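Local structure of D-alanine--D-alanine ligase (Acinetobacter baumannii ACICU, 5D8D) at residues Thr103-Ala115 with Gln261-Pro273. The protein catalyses the ATP-dependent joining of two D-alanine molecules into D-alanyl-D-alanine, a building block of the peptidoglycan cell wall. Residues are numbered along the deposited sequence; the frame is centred on the assembly and turned at random.
Sequences TKQIWQGSDLPTA and QGNFWLLEVNTVP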
loop_
_atom_site.group_PDB
_atom_site.type_symbol
_atom_site.label_atom_id
_atom_site.label_comp_id
_atom_site.label_asym_id
_atom_site.label_seq_id
_atom_site.Cartn_x
_atom_site.Cartn_y
_atom_site.Cartn_z
ATOM N N THR A 103 -4.834 -6.119 -4.357
ATOM C CA THR A 103 -6.090 -5.552 -4.856
ATOM C C THR A 103 -7.260 -6.563 -4.715
ATOM O O THR A 103 -8.342 -6.214 -4.260
ATOM C CB THR A 103 -5.928 -5.096 -6.315
ATOM O OG1 THR A 103 -4.988 -4.019 -6.388
ATOM C CG2 THR A 103 -7.238 -4.582 -6.866
ATOM N N LYS A 104 -7.038 -7.801 -5.129
ATOM C CA LYS A 104 -8.101 -8.822 -5.073
ATOM C C LYS A 104 -8.463 -9.223 -3.638
ATOM O O LYS A 104 -9.630 -9.440 -3.337
ATOM C CB LYS A 104 -7.721 -10.064 -5.862
ATOM C CG LYS A 104 -7.756 -9.892 -7.359
ATOM C CD LYS A 104 -6.845 -10.939 -7.999
ATOM C CE LYS A 104 -7.391 -11.576 -9.254
ATOM N NZ LYS A 104 -8.507 -12.538 -8.987
ATOM N N GLN A 105 -7.468 -9.284 -2.755
ATOM C CA GLN A 105 -7.736 -9.583 -1.370
ATOM C C GLN A 105 -8.572 -8.477 -0.798
ATOM O O GLN A 105 -9.574 -8.748 -0.147
ATOM C CB GLN A 105 -6.462 -9.748 -0.591
ATOM C CG GLN A 105 -5.631 -10.926 -1.061
ATOM C CD GLN A 105 -4.213 -11.001 -0.511
ATOM O OE1 GLN A 105 -3.667 -12.096 -0.404
ATOM N NE2 GLN A 105 -3.601 -9.868 -0.177
ATOM N N ILE A 106 -8.211 -7.225 -1.060
ATOM C CA ILE A 106 -9.104 -6.122 -0.673
ATOM C C ILE A 106 -10.524 -6.293 -1.236
ATOM O O ILE A 106 -11.534 -6.026 -0.535
ATOM C CB ILE A 106 -8.574 -4.745 -1.088
ATOM C CG1 ILE A 106 -7.211 -4.434 -0.447
ATOM C CG2 ILE A 106 -9.564 -3.654 -0.693
ATOM C CD1 ILE A 106 -7.142 -4.588 1.049
ATOM N N TRP A 107 -10.607 -6.729 -2.493
ATOM C CA TRP A 107 -11.899 -7.022 -3.111
ATOM C C TRP A 107 -12.641 -8.267 -2.512
ATOM O O TRP A 107 -13.838 -8.164 -2.230
ATOM C CB TRP A 107 -11.764 -7.111 -4.641
ATOM C CG TRP A 107 -11.485 -5.807 -5.325
ATOM C CD1 TRP A 107 -11.736 -4.534 -4.857
ATOM C CD2 TRP A 107 -10.925 -5.649 -6.610
ATOM N NE1 TRP A 107 -11.336 -3.608 -5.774
ATOM C CE2 TRP A 107 -10.827 -4.268 -6.859
ATOM C CE3 TRP A 107 -10.475 -6.547 -7.582
ATOM C CZ2 TRP A 107 -10.318 -3.763 -8.045
ATOM C CZ3 TRP A 107 -9.968 -6.038 -8.766
ATOM C CH2 TRP A 107 -9.900 -4.663 -8.984
ATOM N N GLN A 108 -11.957 -9.401 -2.304
ATOM C CA GLN A 108 -12.522 -10.549 -1.543
ATOM C C GLN A 108 -13.017 -10.087 -0.194
ATOM O O GLN A 108 -14.106 -10.419 0.231
ATOM C CB GLN A 108 -11.474 -11.622 -1.324
ATOM C CG GLN A 108 -11.325 -12.558 -2.505
ATOM C CD GLN A 108 -10.014 -13.342 -2.528
ATOM O OE1 GLN A 108 -9.096 -13.123 -1.711
ATOM N NE2 GLN A 108 -9.915 -14.270 -3.491
ATOM N N GLY A 109 -12.223 -9.231 0.430
ATOM C CA GLY A 109 -12.515 -8.735 1.726
ATOM C C GLY A 109 -13.625 -7.738 1.808
ATOM O O GLY A 109 -13.952 -7.325 2.912
ATOM N N SER A 110 -14.178 -7.307 0.677
ATOM C CA SER A 110 -15.259 -6.319 0.683
ATOM C C SER A 110 -16.508 -6.869 0.021
ATOM O O SER A 110 -17.407 -6.096 -0.331
ATOM C CB SER A 110 -14.823 -5.042 -0.036
ATOM O OG SER A 110 -13.465 -4.737 0.242
ATOM N N ASP A 111 -16.560 -8.196 -0.138
ATOM C CA ASP A 111 -17.716 -8.909 -0.692
ATOM C C ASP A 111 -17.979 -8.588 -2.176
ATOM O O ASP A 111 -19.125 -8.539 -2.628
ATOM C CB ASP A 111 -18.958 -8.692 0.203
ATOM C CG ASP A 111 -19.572 -10.011 0.662
ATOM O OD1 ASP A 111 -19.933 -10.831 -0.223
ATOM O OD2 ASP A 111 -19.661 -10.232 1.901
ATOM N N LEU A 112 -16.892 -8.413 -2.924
ATOM C CA LEU A 112 -16.908 -7.991 -4.320
ATOM C C LEU A 112 -16.335 -9.178 -5.094
ATOM O O LEU A 112 -15.342 -9.785 -4.662
ATOM C CB LEU A 112 -16.051 -6.720 -4.515
ATOM C CG LEU A 112 -16.694 -5.324 -4.547
ATOM C CD1 LEU A 112 -17.997 -5.199 -3.773
ATOM C CD2 LEU A 112 -15.737 -4.267 -4.060
ATOM N N PRO A 113 -16.939 -9.516 -6.237
ATOM C CA PRO A 113 -16.502 -10.716 -6.954
ATOM C C PRO A 113 -15.201 -10.552 -7.740
ATOM O O PRO A 113 -15.004 -9.551 -8.414
ATOM C CB PRO A 113 -17.653 -10.967 -7.914
ATOM C CG PRO A 113 -18.142 -9.586 -8.244
ATOM C CD PRO A 113 -17.948 -8.760 -6.998
ATOM N N THR A 114 -14.359 -11.568 -7.672
ATOM C CA THR A 114 -13.101 -11.586 -8.364
ATOM C C THR A 114 -12.697 -13.049 -8.489
ATOM O O THR A 114 -13.144 -13.875 -7.702
ATOM C CB THR A 114 -12.050 -10.752 -7.600
ATOM O OG1 THR A 114 -10.854 -10.679 -8.365
ATOM C CG2 THR A 114 -11.716 -11.344 -6.250
ATOM N N ALA A 115 -11.897 -13.396 -9.493
ATOM C CA ALA A 115 -11.627 -14.806 -9.755
ATOM C C ALA A 115 -10.694 -15.419 -8.704
ATOM O O ALA A 115 -9.723 -14.775 -8.283
ATOM C CB ALA A 115 -11.056 -15.005 -11.153
ATOM N N GLN A 261 -22.250 -16.670 -18.656
ATOM C CA GLN A 261 -23.517 -16.729 -17.915
ATOM C C GLN A 261 -23.986 -15.355 -17.405
ATOM O O GLN A 261 -24.989 -15.285 -16.695
ATOM C CB GLN A 261 -23.412 -17.731 -16.743
ATOM C CG GLN A 261 -23.232 -19.193 -17.145
ATOM C CD GLN A 261 -21.851 -19.478 -17.760
ATOM O OE1 GLN A 261 -20.809 -19.182 -17.148
ATOM N NE2 GLN A 261 -21.834 -20.042 -18.979
ATOM N N GLY A 262 -23.253 -14.278 -17.733
ATOM C CA GLY A 262 -23.666 -12.883 -17.420
ATOM C C GLY A 262 -23.122 -12.216 -16.162
ATOM O O GLY A 262 -23.478 -11.070 -15.847
ATOM N N ASN A 263 -22.274 -12.924 -15.428
ATOM C CA ASN A 263 -21.690 -12.387 -14.204
ATOM C C ASN A 263 -20.450 -11.531 -14.458
ATOM O O ASN A 263 -19.630 -11.823 -15.348
ATOM C CB ASN A 263 -21.257 -13.510 -13.272
ATOM C CG ASN A 263 -22.390 -14.409 -12.889
ATOM O OD1 ASN A 263 -23.412 -13.931 -12.405
ATOM N ND2 ASN A 263 -22.218 -15.721 -13.099
ATOM N N PHE A 264 -20.286 -10.512 -13.627
ATOM C CA PHE A 264 -19.112 -9.698 -13.716
ATOM C C PHE A 264 -18.035 -10.218 -12.776
ATOM O O PHE A 264 -18.322 -10.692 -11.695
ATOM C CB PHE A 264 -19.485 -8.266 -13.450
ATOM C CG PHE A 264 -20.541 -7.748 -14.379
ATOM C CD1 PHE A 264 -20.376 -7.838 -15.767
ATOM C CD2 PHE A 264 -21.686 -7.154 -13.880
ATOM C CE1 PHE A 264 -21.351 -7.361 -16.626
ATOM C CE2 PHE A 264 -22.669 -6.680 -14.737
ATOM C CZ PHE A 264 -22.504 -6.786 -16.112
ATOM N N TRP A 265 -16.790 -10.123 -13.218
ATOM C CA TRP A 265 -15.641 -10.468 -12.420
ATOM C C TRP A 265 -14.578 -9.354 -12.515
ATOM O O TRP A 265 -14.086 -9.074 -13.596
ATOM C CB TRP A 265 -15.084 -11.769 -12.930
ATOM C CG TRP A 265 -16.036 -12.913 -12.760
ATOM C CD1 TRP A 265 -16.827 -13.436 -13.709
ATOM C CD2 TRP A 265 -16.281 -13.679 -11.562
ATOM N NE1 TRP A 265 -17.547 -14.483 -13.205
ATOM C CE2 TRP A 265 -17.239 -14.652 -11.885
ATOM C CE3 TRP A 265 -15.779 -13.639 -10.255
ATOM C CZ2 TRP A 265 -17.728 -15.575 -10.947
ATOM C CZ3 TRP A 265 -16.256 -14.566 -9.316
ATOM C CH2 TRP A 265 -17.226 -15.515 -9.670
ATOM N N LEU A 266 -14.225 -8.747 -11.376
ATOM C CA LEU A 266 -13.225 -7.694 -11.317
ATOM C C LEU A 266 -11.803 -8.207 -11.531
ATOM O O LEU A 266 -11.398 -9.195 -10.920
ATOM C CB LEU A 266 -13.285 -6.996 -9.988
ATOM C CG LEU A 266 -14.573 -6.253 -9.682
ATOM C CD1 LEU A 266 -14.615 -6.036 -8.182
ATOM C CD2 LEU A 266 -14.649 -4.920 -10.376
ATOM N N LEU A 267 -11.045 -7.501 -12.381
ATOM C CA LEU A 267 -9.715 -7.939 -12.808
ATOM C C LEU A 267 -8.580 -7.154 -12.133
ATOM O O LEU A 267 -7.694 -7.752 -11.516
ATOM C CB LEU A 267 -9.596 -7.880 -14.328
ATOM C CG LEU A 267 -9.706 -9.169 -15.161
ATOM C CD1 LEU A 267 -10.524 -10.275 -14.536
ATOM C CD2 LEU A 267 -10.213 -8.852 -16.566
ATOM N N GLU A 268 -8.597 -5.840 -12.252
ATOM C CA GLU A 268 -7.530 -5.024 -11.705
ATOM C C GLU A 268 -7.876 -3.572 -11.769
ATOM O O GLU A 268 -8.882 -3.196 -12.371
ATOM C CB GLU A 268 -6.192 -5.272 -12.421
ATOM C CG GLU A 268 -6.081 -4.732 -13.819
ATOM C CD GLU A 268 -4.654 -4.761 -14.347
ATOM O OE1 GLU A 268 -4.052 -5.864 -14.364
ATOM O OE2 GLU A 268 -4.171 -3.671 -14.760
ATOM N N VAL A 269 -7.037 -2.762 -11.144
ATOM C CA VAL A 269 -7.226 -1.315 -11.060
ATOM C C VAL A 269 -5.984 -0.667 -11.633
ATOM O O VAL A 269 -4.870 -1.251 -11.541
ATOM C CB VAL A 269 -7.482 -0.814 -9.608
ATOM C CG1 VAL A 269 -6.260 -1.009 -8.703
ATOM C CG2 VAL A 269 -7.844 0.646 -9.609
ATOM N N ASN A 270 -6.194 0.509 -12.249
ATOM C CA ASN A 270 -5.119 1.334 -12.764
ATOM C C ASN A 270 -5.289 2.718 -12.264
ATOM O O ASN A 270 -6.271 3.359 -12.593
ATOM C CB ASN A 270 -5.117 1.323 -14.262
ATOM C CG ASN A 270 -3.863 1.912 -14.834
ATOM O OD1 ASN A 270 -3.161 2.728 -14.199
ATOM N ND2 ASN A 270 -3.559 1.507 -16.053
ATOM N N THR A 271 -4.341 3.165 -11.432
ATOM C CA THR A 271 -4.372 4.500 -10.784
ATOM C C THR A 271 -3.619 5.640 -11.491
ATOM O O THR A 271 -3.772 6.796 -11.076
ATOM C CB THR A 271 -3.794 4.446 -9.371
ATOM O OG1 THR A 271 -2.482 3.900 -9.430
ATOM C CG2 THR A 271 -4.648 3.616 -8.489
ATOM N N VAL A 272 -2.786 5.327 -12.488
ATOM C CA VAL A 272 -2.312 6.351 -13.488
ATOM C C VAL A 272 -2.431 5.839 -14.932
ATOM O O VAL A 272 -1.506 5.263 -15.495
ATOM C CB VAL A 272 -0.951 7.057 -13.082
ATOM C CG1 VAL A 272 -0.177 6.327 -12.003
ATOM C CG2 VAL A 272 -0.039 7.401 -14.246
ATOM N N PRO A 273 -3.618 6.001 -15.526
ATOM C CA PRO A 273 -3.772 5.543 -16.889
ATOM C C PRO A 273 -3.048 6.403 -17.914
ATOM O O PRO A 273 -2.752 7.588 -17.663
ATOM C CB PRO A 273 -5.273 5.634 -17.137
ATOM C CG PRO A 273 -5.898 5.698 -15.800
ATOM C CD PRO A 273 -4.908 6.366 -14.921
#
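The hydroxyl of T114 is gripped twice: OG1 donates to L266 O at 3.0 Å and receives a bond from K104 NZ, so that helix, loop and strand meet at one oxygen. The contact illustrates how, in this ATP-grasp ligase, the helix 100-108 and the loop after it are fastened to strand 264-270, a border strand of the antiparallel sheet whose E268 and N270 are predicted to bind magnesium. With OG1 anti to the backbone N of T114 (chi1 -174°), the hydroxyl leans to the strand while the methyl CG2 points back from it. The ammonium of K104 also forms a salt bridge with E176, a predicted ATP-site residue, and this carboxylate probably offsets its buried charge. One residue earlier in the loop, P113 O accepts from L266 N at 3.2 Å; the bond is fairly straight at 162°, though the donor lies tilted out of the carbonyl plane.

Between the two segments, L266 is the main apolar anchor. L266 CB lies over one face of the W107 six-membered ring in a CH-pi contact, 4.1 Å from the centroid, and its CD1 reaches L112 CB. T103 CG2 lies against the opposite face of the indole, so the ring is held between its own helix and the strand. W107 CH2, on the ring's rim, comes within 3.6 Å of E268 C, beside the classic beta bulge that L267 and E268 form opposite D255. At the indole's polar side NE1 is bonded to A242 O of helix 229-245, which further fixes the ring's rotation. The outer end closes with the W265 indole, whose edge faces T114 CA; P113 CB rests 4.0 Å from W265 CE3, and the P113 ring atom CG touches F264 O at 3.6 Å.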